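Local coordinates for protein large T antigen (Merkel cell polyomavirus, PDB 3QFQ) that binds the viral origin of replication through its origin-binding domain, several copies of which assemble asymmetrically on the DNA, probably as a step toward viral replication, at residues B[19-24]-B[108-113]; B[36-41]-B[73-78]. All blocks are in the same frame, centred on the assembly; numbering follows the deposited sequence.

Contact 1: B[19-24]-B[108-113]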
ATOM      1  N   ILE B  19      11.679 -17.329 -39.233  1.00 91.68           N
ATOM      2  CA  ILE B  19      11.359 -16.464 -40.367  1.00 96.72           C
ATOM      3  C   ILE B  19      10.161 -16.951 -41.178  1.00101.92           C
ATOM      4  O   ILE B  19       9.422 -16.147 -41.750  1.00 98.69           O
ATOM      5  CB  ILE B  19      12.567 -16.302 -41.306  1.00102.53           C
ATOM      6  CG1 ILE B  19      13.817 -15.934 -40.503  1.00 94.41           C
ATOM      7  CG2 ILE B  19      12.282 -15.254 -42.374  1.00112.05           C
ATOM      8  CD1 ILE B  19      15.063 -15.768 -41.348  1.00 92.43           C
ATOM      9  N   ASP B  20       9.968 -18.264 -41.218  1.00108.40           N
ATOM     10  CA  ASP B  20       8.910 -18.855 -42.031  1.00102.59           C
ATOM     11  C   ASP B  20       7.512 -18.360 -41.643  1.00 98.95           C
ATOM     12  O   ASP B  20       6.545 -18.582 -42.375  1.00 92.85           O
ATOM     13  CB  ASP B  20       8.979 -20.385 -41.983  1.00 98.64           C
ATOM     14  CG  ASP B  20       8.576 -20.945 -40.636  1.00 97.30           C
ATOM     15  OD1 ASP B  20       9.415 -20.943 -39.710  1.00102.20           O
ATOM     16  OD2 ASP B  20       7.416 -21.392 -40.508  1.00 88.87           O
ATOM     17  N   LEU B  21       7.403 -17.695 -40.496  1.00 99.11           N
ATOM     18  CA  LEU B  21       6.137 -17.085 -40.093  1.00 96.26           C
ATOM     19  C   LEU B  21       6.336 -15.684 -39.518  1.00 98.18           C
ATOM     20  O   LEU B  21       5.403 -15.079 -38.995  1.00 92.66           O
ATOM     21  CB  LEU B  21       5.377 -17.976 -39.101  1.00 83.78           C
ATOM     22  CG  LEU B  21       6.049 -18.435 -37.803  1.00 64.54           C
ATOM     23  CD1 LEU B  21       7.142 -19.450 -38.086  1.00 57.75           C
ATOM     24  CD2 LEU B  21       6.598 -17.265 -36.995  1.00 60.82           C
ATOM     25  N   SER B  22       7.558 -15.174 -39.625  1.00106.92           N
ATOM     26  CA  SER B  22       7.901 -13.865 -39.076  1.00112.19           C
ATOM     27  C   SER B  22       7.236 -12.720 -39.839  1.00106.40           C
ATOM     28  O   SER B  22       7.341 -11.559 -39.445  1.00106.60           O
ATOM     29  CB  SER B  22       9.424 -13.675 -39.059  1.00116.86           C
ATOM     30  OG  SER B  22       9.791 -12.479 -38.389  1.00113.43           O
ATOM     31  N   ASP B  23       6.554 -13.048 -40.931  1.00105.70           N
ATOM     32  CA  ASP B  23       5.878 -12.037 -41.734  1.00108.67           C
ATOM     33  C   ASP B  23       4.451 -11.817 -41.234  1.00 99.21           C
ATOM     34  O   ASP B  23       3.860 -10.758 -41.453  1.00 91.27           O
ATOM     35  CB  ASP B  23       5.875 -12.440 -43.212  1.00118.49           C
ATOM     36  CG  ASP B  23       5.111 -11.460 -44.084  1.00125.53           C
ATOM     37  OD1 ASP B  23       5.739 -10.519 -44.617  1.00131.89           O
ATOM     38  OD2 ASP B  23       3.882 -11.635 -44.239  1.00120.87           O
ATOM     39  N   TYR B  24       3.908 -12.825 -40.559  1.00 99.89           N
ATOM     40  CA  TYR B  24       2.537 -12.783 -40.064  1.00 97.57           C
ATOM     41  C   TYR B  24       2.419 -11.989 -38.763  1.00 89.36           C
ATOM     42  O   TYR B  24       1.351 -11.945 -38.152  1.00 81.94           O
ATOM     43  CB  TYR B  24       2.009 -14.207 -39.845  1.00100.01           C
ATOM     44  CG  TYR B  24       1.968 -15.068 -41.089  1.00105.88           C
ATOM     45  CD1 TYR B  24       1.964 -14.496 -42.353  1.00112.88           C
ATOM     46  CD2 TYR B  24       1.928 -16.456 -40.998  1.00104.66           C
ATOM     47  CE1 TYR B  24       1.924 -15.282 -43.494  1.00118.76           C
ATOM     48  CE2 TYR B  24       1.889 -17.248 -42.130  1.00105.34           C
ATOM     49  CZ  TYR B  24       1.887 -16.656 -43.376  1.00118.51           C
ATOM     50  OH  TYR B  24       1.847 -17.439 -44.507  1.00129.86           O
ATOM     51  N   PRO B 108      -5.621 -16.429 -38.551  1.00 85.48           N
ATOM     52  CA  PRO B 108      -5.959 -17.654 -39.285  1.00 90.54           C
ATOM     53  C   PRO B 108      -4.779 -18.200 -40.082  1.00 81.75           C
ATOM     54  O   PRO B 108      -4.614 -19.415 -40.191  1.00 65.89           O
ATOM     55  CB  PRO B 108      -7.079 -17.200 -40.230  1.00 96.72           C
ATOM     56  CG  PRO B 108      -6.936 -15.712 -40.317  1.00 94.92           C
ATOM     57  CD  PRO B 108      -6.451 -15.288 -38.970  1.00 86.81           C
ATOM     58  N   GLU B 109      -3.968 -17.305 -40.632  1.00 86.54           N
ATOM     59  CA  GLU B 109      -2.815 -17.705 -41.421  1.00 93.78           C
ATOM     60  C   GLU B 109      -1.777 -18.366 -40.524  1.00 95.18           C
ATOM     61  O   GLU B 109      -1.141 -19.350 -40.908  1.00 95.79           O
ATOM     62  CB  GLU B 109      -2.216 -16.485 -42.117  1.00 99.25           C
ATOM     63  CG  GLU B 109      -3.251 -15.623 -42.829  1.00111.38           C
ATOM     64  CD  GLU B 109      -3.889 -16.327 -44.012  1.00133.12           C
ATOM     65  OE1 GLU B 109      -3.256 -17.249 -44.569  1.00147.39           O
ATOM     66  OE2 GLU B 109      -5.022 -15.958 -44.388  1.00134.66           O
ATOM     67  N   MET B 110      -1.620 -17.820 -39.323  1.00 91.12           N
ATOM     68  CA  MET B 110      -0.654 -18.334 -38.359  1.00 91.54           C
ATOM     69  C   MET B 110      -0.992 -19.752 -37.908  1.00 95.51           C
ATOM     70  O   MET B 110      -0.164 -20.657 -38.015  1.00101.16           O
ATOM     71  CB  MET B 110      -0.568 -17.414 -37.142  1.00 97.31           C
ATOM     72  CG  MET B 110       0.413 -17.893 -36.086  1.00 96.75           C
ATOM     73  SD  MET B 110       2.128 -17.781 -36.633  1.00110.61           S
ATOM     74  CE  MET B 110       2.321 -16.006 -36.736  1.00 85.89           C
ATOM     75  N   TYR B 111      -2.206 -19.934 -37.397  1.00 95.16           N
ATOM     76  CA  TYR B 111      -2.657 -21.231 -36.898  1.00100.83           C
ATOM     77  C   TYR B 111      -2.336 -22.340 -37.892  1.00 99.46           C
ATOM     78  O   TYR B 111      -1.643 -23.302 -37.562  1.00 97.34           O
ATOM     79  CB  TYR B 111      -4.163 -21.194 -36.612  1.00 99.53           C
ATOM     80  CG  TYR B 111      -4.729 -22.420 -35.915  1.00 98.28           C
ATOM     81  CD1 TYR B 111      -5.854 -22.317 -35.105  1.00101.74           C
ATOM     82  CD2 TYR B 111      -4.155 -23.677 -36.075  1.00 94.03           C
ATOM     83  CE1 TYR B 111      -6.387 -23.422 -34.468  1.00104.52           C
ATOM     84  CE2 TYR B 111      -4.682 -24.791 -35.441  1.00 93.96           C
ATOM     85  CZ  TYR B 111      -5.798 -24.656 -34.639  1.00101.78           C
ATOM     86  OH  TYR B 111      -6.326 -25.759 -34.007  1.00103.59           O
ATOM     87  N   ASN B 112      -2.845 -22.200 -39.110  1.00 92.51           N
ATOM     88  CA  ASN B 112      -2.649 -23.212 -40.139  1.00101.57           C
ATOM     89  C   ASN B 112      -1.178 -23.423 -40.475  1.00105.98           C
ATOM     90  O   ASN B 112      -0.783 -24.502 -40.914  1.00104.11           O
ATOM     91  CB  ASN B 112      -3.441 -22.850 -41.397  1.00109.33           C
ATOM     92  CG  ASN B 112      -4.917 -22.657 -41.116  1.00120.52           C
ATOM     93  OD1 ASN B 112      -5.436 -23.129 -40.104  1.00112.55           O
ATOM     94  ND2 ASN B 112      -5.605 -21.960 -42.011  1.00133.18           N
ATOM     95  N   ASN B 113      -0.369 -22.390 -40.264  1.00108.58           N
ATOM     96  CA  ASN B 113       1.063 -22.487 -40.517  1.00113.88           C
ATOM     97  C   ASN B 113       1.768 -23.263 -39.413  1.00111.41           C
ATOM     98  O   ASN B 113       2.830 -23.848 -39.627  1.00117.68           O
ATOM     99  CB  ASN B 113       1.680 -21.096 -40.663  1.00112.62           C
ATOM    100  CG  ASN B 113       3.019 -21.124 -41.379  1.00104.66           C
ATOM    101  OD1 ASN B 113       3.798 -22.065 -41.233  1.00110.75           O
ATOM    102  ND2 ASN B 113       3.287 -20.091 -42.168  1.00 89.09           N
TER
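Tyr24, Leu21 and Asp20 meet Met110, Glu109 and Asn113 in a loop-on-helix packing at the periphery of the origin-binding domain, where the loop ahead of strand 34-42 lies against helix 107-113. It illustrates how an irregular segment can be fitted to a helix by side-chain shape alone, without a hydrogen bond or salt bridge between the two segments. The loop is shaped by a type I beta turn from Leu21 to Tyr24, closed by the bond from Tyr24 N to Leu21 O at 3.1 Å. The turn presents both of its end residues, Leu21 and Tyr24, to the helix.

Tyr24 is the central piece. Its CG stands anti to the carbonyl carbon (chi1 -61°), which directs the ring across the helix, with CE2 toward the Asn113 amide and one face toward Glu109. Glu109 sets its CB squarely over the centre of that face in a CH-pi contact, 4.2 Å from the centroid and 10° off the normal. Met110 works nearer the backbone. Its chain extends from the main chain at chi1 and then bends at chi2 and chi3, folding the terminal CE to 3.6 Å from Tyr24 CB while SD rests 4.1 Å from Leu21 CB. This thioether is buried, and it also touches Leu25 and Val104, so it lies between the turn and the loop that leads into helix 107-113.

Farther out, on the exposed side, Asp20 OD2 comes to 3.8 Å from Asn113 OD1, two oxygens with no bond between them; the stronger partner of Asp20 is Tyr119, whose OH is hydrogen-bonded to OD1. Leu21 packs against Tyr119 as well. The amide of Asn113 is turned 66° from the plane of the Tyr24 ring, with ND2 approaching obliquely to 3.2 Å from CE2.

Contact 2: B[36-41]-B[73-78]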
ATOM      1  N   SER B  36      -6.057  -7.806 -30.021  1.00 69.87           N
ATOM      2  CA  SER B  36      -6.696  -8.862 -29.245  1.00 76.88           C
ATOM      3  C   SER B  36      -5.997 -10.204 -29.440  1.00 78.05           C
ATOM      4  O   SER B  36      -6.223 -11.145 -28.680  1.00 80.11           O
ATOM      5  CB  SER B  36      -8.165  -9.000 -29.653  1.00 86.18           C
ATOM      6  OG  SER B  36      -8.880  -7.799 -29.430  1.00 94.43           O
ATOM      7  N   CYS B  37      -5.156 -10.288 -30.465  1.00 80.32           N
ATOM      8  CA  CYS B  37      -4.482 -11.535 -30.812  1.00 82.09           C
ATOM      9  C   CYS B  37      -2.984 -11.462 -30.528  1.00 82.75           C
ATOM     10  O   CYS B  37      -2.298 -10.552 -30.995  1.00 67.93           O
ATOM     11  CB  CYS B  37      -4.711 -11.867 -32.289  1.00 84.61           C
ATOM     12  SG  CYS B  37      -6.447 -11.954 -32.793  1.00111.51           S
ATOM     13  N   PHE B  38      -2.484 -12.430 -29.766  1.00 90.99           N
ATOM     14  CA  PHE B  38      -1.071 -12.470 -29.404  1.00 80.99           C
ATOM     15  C   PHE B  38      -0.465 -13.856 -29.616  1.00 67.23           C
ATOM     16  O   PHE B  38      -1.174 -14.856 -29.691  1.00 57.94           O
ATOM     17  CB  PHE B  38      -0.876 -12.035 -27.948  1.00 78.41           C
ATOM     18  CG  PHE B  38      -1.573 -10.750 -27.598  1.00 84.11           C
ATOM     19  CD1 PHE B  38      -1.018  -9.528 -27.941  1.00 89.59           C
ATOM     20  CD2 PHE B  38      -2.782 -10.764 -26.918  1.00 77.91           C
ATOM     21  CE1 PHE B  38      -1.659  -8.344 -27.618  1.00 77.82           C
ATOM     22  CE2 PHE B  38      -3.427  -9.587 -26.591  1.00 71.58           C
ATOM     23  CZ  PHE B  38      -2.863  -8.375 -26.942  1.00 63.92           C
ATOM     24  N   ALA B  39       0.860 -13.898 -29.718  1.00 63.41           N
ATOM     25  CA  ALA B  39       1.597 -15.154 -29.823  1.00 49.42           C
ATOM     26  C   ALA B  39       2.948 -15.021 -29.119  1.00 58.14           C
ATOM     27  O   ALA B  39       3.552 -13.945 -29.120  1.00 58.16           O
ATOM     28  CB  ALA B  39       1.785 -15.545 -31.280  1.00 41.25           C
ATOM     29  N   ILE B  40       3.415 -16.110 -28.513  1.00 68.48           N
ATOM     30  CA  ILE B  40       4.649 -16.077 -27.729  1.00 68.74           C
ATOM     31  C   ILE B  40       5.576 -17.246 -28.067  1.00 77.71           C
ATOM     32  O   ILE B  40       5.142 -18.252 -28.629  1.00 87.82           O
ATOM     33  CB  ILE B  40       4.351 -16.056 -26.214  1.00 64.85           C
ATOM     34  CG1 ILE B  40       3.269 -15.020 -25.905  1.00 49.64           C
ATOM     35  CG2 ILE B  40       5.613 -15.760 -25.412  1.00 64.43           C
ATOM     36  CD1 ILE B  40       2.971 -14.868 -24.439  1.00 55.68           C
ATOM     37  N   TYR B  41       6.852 -17.106 -27.720  1.00 76.39           N
ATOM     38  CA  TYR B  41       7.867 -18.076 -28.110  1.00 88.48           C
ATOM     39  C   TYR B  41       8.852 -18.337 -26.973  1.00 87.23           C
ATOM     40  O   TYR B  41       9.796 -17.571 -26.767  1.00 81.36           O
ATOM     41  CB  TYR B  41       8.609 -17.562 -29.349  1.00 99.17           C
ATOM     42  CG  TYR B  41       9.608 -18.527 -29.953  1.00100.33           C
ATOM     43  CD1 TYR B  41       9.768 -19.812 -29.448  1.00108.85           C
ATOM     44  CD2 TYR B  41      10.397 -18.145 -31.031  1.00 91.20           C
ATOM     45  CE1 TYR B  41      10.684 -20.689 -30.004  1.00106.83           C
ATOM     46  CE2 TYR B  41      11.314 -19.013 -31.590  1.00 93.14           C
ATOM     47  CZ  TYR B  41      11.453 -20.283 -31.074  1.00 97.80           C
ATOM     48  OH  TYR B  41      12.367 -21.148 -31.634  1.00 95.78           O
ATOM     49  N   LEU B  73       3.061 -20.368 -28.330  1.00105.01           N
ATOM     50  CA  LEU B  73       1.698 -20.416 -27.818  1.00103.90           C
ATOM     51  C   LEU B  73       0.947 -19.133 -28.164  1.00 90.42           C
ATOM     52  O   LEU B  73       1.250 -18.064 -27.634  1.00 92.33           O
ATOM     53  CB  LEU B  73       1.699 -20.646 -26.304  1.00108.78           C
ATOM     54  CG  LEU B  73       0.349 -20.810 -25.596  1.00113.44           C
ATOM     55  CD1 LEU B  73       0.524 -21.520 -24.262  1.00120.69           C
ATOM     56  CD2 LEU B  73      -0.358 -19.474 -25.405  1.00105.82           C
ATOM     57  N   LEU B  74      -0.033 -19.243 -29.055  1.00 72.01           N
ATOM     58  CA  LEU B  74      -0.852 -18.092 -29.420  1.00 68.72           C
ATOM     59  C   LEU B  74      -2.224 -18.149 -28.756  1.00 72.41           C
ATOM     60  O   LEU B  74      -2.690 -19.216 -28.354  1.00 79.85           O
ATOM     61  CB  LEU B  74      -0.983 -17.973 -30.943  1.00 73.53           C
ATOM     62  CG  LEU B  74      -1.343 -19.221 -31.756  1.00 75.29           C
ATOM     63  CD1 LEU B  74      -2.688 -19.788 -31.340  1.00 68.21           C
ATOM     64  CD2 LEU B  74      -1.340 -18.905 -33.247  1.00 86.42           C
ATOM     65  N   PHE B  75      -2.863 -16.992 -28.634  1.00 76.68           N
ATOM     66  CA  PHE B  75      -4.161 -16.899 -27.980  1.00 83.78           C
ATOM     67  C   PHE B  75      -4.865 -15.594 -28.324  1.00 89.92           C
ATOM     68  O   PHE B  75      -4.269 -14.681 -28.894  1.00 92.70           O
ATOM     69  CB  PHE B  75      -4.008 -17.026 -26.462  1.00 84.08           C
ATOM     70  CG  PHE B  75      -3.166 -15.947 -25.844  1.00 94.94           C
ATOM     71  CD1 PHE B  75      -3.751 -14.811 -25.313  1.00100.75           C
ATOM     72  CD2 PHE B  75      -1.787 -16.070 -25.794  1.00 92.27           C
ATOM     73  CE1 PHE B  75      -2.975 -13.815 -24.741  1.00 91.43           C
ATOM     74  CE2 PHE B  75      -1.009 -15.081 -25.225  1.00 80.16           C
ATOM     75  CZ  PHE B  75      -1.603 -13.952 -24.698  1.00 74.15           C
ATOM     76  N   ILE B  76      -6.141 -15.513 -27.974  1.00 91.88           N
ATOM     77  CA  ILE B  76      -6.922 -14.316 -28.234  1.00 95.44           C
ATOM     78  C   ILE B  76      -7.829 -14.004 -27.056  1.00 97.04           C
ATOM     79  O   ILE B  76      -8.481 -14.888 -26.505  1.00104.87           O
ATOM     80  CB  ILE B  76      -7.769 -14.454 -29.510  1.00101.77           C
ATOM     81  CG1 ILE B  76      -8.542 -13.160 -29.776  1.00106.86           C
ATOM     82  CG2 ILE B  76      -8.716 -15.636 -29.399  1.00105.73           C
ATOM     83  CD1 ILE B  76      -9.402 -13.210 -31.016  1.00115.36           C
ATOM     84  N   THR B  77      -7.854 -12.736 -26.671  1.00 90.17           N
ATOM     85  CA  THR B  77      -8.675 -12.293 -25.556  1.00 85.52           C
ATOM     86  C   THR B  77      -9.926 -11.577 -26.042  1.00 84.45           C
ATOM     87  O   THR B  77     -10.046 -11.239 -27.222  1.00 92.85           O
ATOM     88  CB  THR B  77      -7.886 -11.351 -24.635  1.00 86.04           C
ATOM     89  OG1 THR B  77      -7.410 -10.234 -25.395  1.00 81.74           O
ATOM     90  CG2 THR B  77      -6.704 -12.079 -24.027  1.00 84.23           C
ATOM     91  N   LEU B  78     -10.855 -11.352 -25.121  1.00 73.34           N
ATOM     92  CA  LEU B  78     -12.073 -10.616 -25.427  1.00 83.30           C
ATOM     93  C   LEU B  78     -11.795  -9.115 -25.405  1.00 83.98           C
ATOM     94  O   LEU B  78     -12.198  -8.382 -26.310  1.00 88.04           O
ATOM     95  CB  LEU B  78     -13.183 -10.974 -24.435  1.00 91.19           C
ATOM     96  CG  LEU B  78     -13.873 -12.335 -24.600  1.00102.78           C
ATOM     97  CD1 LEU B  78     -14.459 -12.479 -25.999  1.00104.92           C
ATOM     98  CD2 LEU B  78     -12.936 -13.496 -24.288  1.00101.38           C
TER
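Phe38 O receives the shortest bond of this pairing, from Phe75 N at 2.9 Å, and Leu74 CA adds a CA-H...O contact to the same oxygen at 3.3 Å. In the return bond Phe38 N donates to Phe75 O, completing a hydrogen-bonded antiparallel pair; Ile40 and Leu73 form a second such pair. There the bond from Ile40 N comes from well above the Leu73 carbonyl plane, 52° out of it. Beyond the Phe38 pair, Thr77 N reaches Ser36 O at 3.0 Å.

Alternation then sorts the side chains onto two faces. On one, Phe38 places its CB over the Phe75 ring, 4.2 Å from the centroid, and the two rings lie obliquely with their planes 43° apart. Phe75 CG sits between its own backbone N and carbonyl carbon (chi1 61°), swinging the ring across toward the neighbouring strand, where Ile40 CD1 meets its edge 4.1 Å from CE2. Ile86 of helix 83-90 packs on both phenylalanines.

The other face carries the non-hydrogen-bonded pairs. Ala39 CB abuts Leu74 CB at 3.7 Å, and Cys37 SG touches Ile76 CD1 at the same distance; Met107 of helix 107-113 lies against Cys37 and Leu74. Strand 59-64 continues the sheet beyond 71-77, and 100-103 flanks 34-42. A central antiparallel sheet with helices on both faces is characteristic of the polyomavirus T-antigen origin-binding domain.

How the contacts relate
The two contacts show a peripheral element joined to the core partly through helix 107-113. Contact 2, the strand pairing whose centre is about 5 Å from the centre of the chain, is nested in sequence inside the loop closed by contact 1, whose centre is about 11 Å from that same point; the contact centres are 13 Å apart. They touch directly where Met110 CG packs 3.5 Å from Leu74 CD2. Helix 107-113 therefore presents Met110 both to the sheet face bearing Leu74 and to the loop 19-24. Each contact comes to about 7 Å, at its nearest atom, from the bound DNA, so neither pair of segments touches the DNA directly.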